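Local atomic coordinates of uncharacterized protein YhfS (Escherichia coli, PDB entry 4J8L), a protein that is of unknown function but carries pyridoxal 5'-phosphate bound covalently to a lysine and is probably an enzyme dependent on that cofactor. Residues S124-V129 with L157-A162. Residues are numbered along the deposited sequence; the frame is centred on the assembly and turned at random.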
loop_
_atom_site.group_PDB
_atom_site.type_symbol
_atom_site.label_atom_id
_atom_site.label_comp_id
_atom_site.label_asym_id
_atom_site.label_seq_id
_atom_site.Cartn_x
_atom_site.Cartn_y
_atom_site.Cartn_z
ATOM N N SER A 124 18.121 10.276 15.054
ATOM C CA SER A 124 19.035 11.365 15.380
ATOM C C SER A 124 19.535 12.049 14.112
ATOM O O SER A 124 19.576 13.280 14.033
ATOM C CB SER A 124 20.217 10.847 16.201
ATOM O OG SER A 124 19.771 10.241 17.401
ATOM N N ALA A 125 19.920 11.244 13.126
ATOM C CA ALA A 125 20.369 11.768 11.841
ATOM C C ALA A 125 19.214 12.458 11.116
ATOM O O ALA A 125 19.389 13.530 10.533
ATOM C CB ALA A 125 20.955 10.657 10.984
ATOM N N LEU A 126 18.036 11.839 11.163
ATOM C CA LEU A 126 16.835 12.429 10.580
ATOM C C LEU A 126 16.629 13.844 11.116
ATOM O O LEU A 126 16.453 14.791 10.349
ATOM C CB LEU A 126 15.606 11.573 10.890
ATOM C CG LEU A 126 14.246 12.158 10.509
ATOM C CD1 LEU A 126 14.176 12.414 9.014
ATOM C CD2 LEU A 126 13.111 11.226 10.943
ATOM N N LYS A 127 16.672 13.978 12.437
ATOM C CA LYS A 127 16.457 15.267 13.081
ATOM C C LYS A 127 17.534 16.286 12.707
ATOM O O LYS A 127 17.233 17.456 12.466
ATOM C CB LYS A 127 16.354 15.099 14.600
ATOM C CG LYS A 127 16.273 16.408 15.369
ATOM C CD LYS A 127 16.010 16.177 16.850
ATOM C CE LYS A 127 16.524 17.348 17.684
ATOM N NZ LYS A 127 16.044 18.666 17.176
ATOM N N GLN A 128 18.788 15.842 12.651
ATOM C CA GLN A 128 19.883 16.742 12.300
ATOM C C GLN A 128 19.763 17.227 10.860
ATOM O O GLN A 128 19.908 18.416 10.588
ATOM C CB GLN A 128 21.244 16.075 12.514
ATOM C CG GLN A 128 22.417 16.956 12.086
ATOM C CD GLN A 128 23.761 16.362 12.450
ATOM O OE1 GLN A 128 23.869 15.571 13.387
ATOM N NE2 GLN A 128 24.798 16.741 11.708
ATOM N N VAL A 129 19.482 16.306 9.944
ATOM C CA VAL A 129 19.381 16.656 8.531
ATOM C C VAL A 129 18.226 17.620 8.286
ATOM O O VAL A 129 18.348 18.575 7.520
ATOM C CB VAL A 129 19.244 15.399 7.648
ATOM C CG1 VAL A 129 18.868 15.775 6.222
ATOM C CG2 VAL A 129 20.544 14.611 7.668
ATOM N N LEU A 157 7.237 10.248 11.656
ATOM C CA LEU A 157 6.270 11.328 11.475
ATOM C C LEU A 157 6.309 12.343 12.616
ATOM O O LEU A 157 6.232 13.547 12.373
ATOM C CB LEU A 157 4.852 10.770 11.301
ATOM C CG LEU A 157 4.668 9.945 10.024
ATOM C CD1 LEU A 157 3.306 9.263 10.016
ATOM C CD2 LEU A 157 4.832 10.817 8.786
ATOM N N ALA A 158 6.434 11.857 13.849
ATOM C CA ALA A 158 6.511 12.734 15.011
ATOM C C ALA A 158 7.726 13.652 14.923
ATOM O O ALA A 158 7.643 14.840 15.231
ATOM C CB ALA A 158 6.547 11.920 16.297
ATOM N N THR A 159 8.853 13.095 14.491
ATOM C CA THR A 159 10.073 13.874 14.341
ATOM C C THR A 159 9.869 14.988 13.325
ATOM O O THR A 159 10.262 16.136 13.558
ATOM C CB THR A 159 11.263 12.994 13.912
ATOM O OG1 THR A 159 11.468 11.964 14.886
ATOM C CG2 THR A 159 12.537 13.831 13.803
ATOM N N LEU A 160 9.239 14.642 12.208
ATOM C CA LEU A 160 8.998 15.592 11.132
ATOM C C LEU A 160 8.046 16.692 11.571
ATOM O O LEU A 160 8.268 17.869 11.279
ATOM C CB LEU A 160 8.440 14.868 9.908
ATOM C CG LEU A 160 9.438 13.955 9.193
ATOM C CD1 LEU A 160 8.719 13.053 8.194
ATOM C CD2 LEU A 160 10.506 14.789 8.498
ATOM N N ARG A 161 6.990 16.302 12.277
ATOM C CA ARG A 161 6.012 17.263 12.771
ATOM C C ARG A 161 6.636 18.239 13.764
ATOM O O ARG A 161 6.329 19.430 13.744
ATOM C CB ARG A 161 4.819 16.547 13.407
ATOM C CG ARG A 161 3.782 17.485 14.009
ATOM C CD ARG A 161 2.496 16.738 14.341
ATOM N NE ARG A 161 1.858 16.181 13.149
ATOM C CZ ARG A 161 0.912 16.801 12.447
ATOM N NH1 ARG A 161 0.486 18.002 12.815
ATOM N NH2 ARG A 161 0.390 16.219 11.377
ATOM N N ALA A 162 7.514 17.733 14.627
ATOM C CA ALA A 162 8.178 18.580 15.620
ATOM C C ALA A 162 9.022 19.648 14.941
ATOM O O ALA A 162 9.128 20.768 15.430
ATOM C CB ALA A 162 9.041 17.746 16.555
#
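Leu126 and Thr159 carry most of this contact, which is wholly apolar. The methyl CG2 of Thr159 lies 3.9 Å from CD2 of Leu126. CD2 also comes within 3.9 Å of Thr159 CB, so this branch of the leucine rests against the methyl side of the threonine. With CG anti to the backbone N (chi1 172°), Leu126 reaches out to the facing helix. Deeper down, its other branch, CD1, meets Leu160 CD2 more loosely, at 4.4 Å. On the outer side, Lys127 adds only the root of its chain, with CB 4.1 Å from Thr159 CG2.

Helices 123-133 and 153-162 run side by side in the same direction, with 10.1 Å between the segment axes at closest approach and a crossing angle of -23°. They follow strands 114-118 and 137-141 of the mixed sheet in the large domain, whose fold matches the PLP-dependent aminotransferase family. Both cover the same face of that sheet. Leu126 and Leu160 are buried and both touch Leu94 on strand 92-96, which lies between the other two strands.

The polar ends of Thr159 and Lys127 turn back to their own helices. Thr159 OG1 is hydrogen-bonded to the carbonyl O of Asp155, one turn earlier. The exposed Lys127 bends near its end (chi4 51°), and NZ forms a salt bridge with Asp131 OD2.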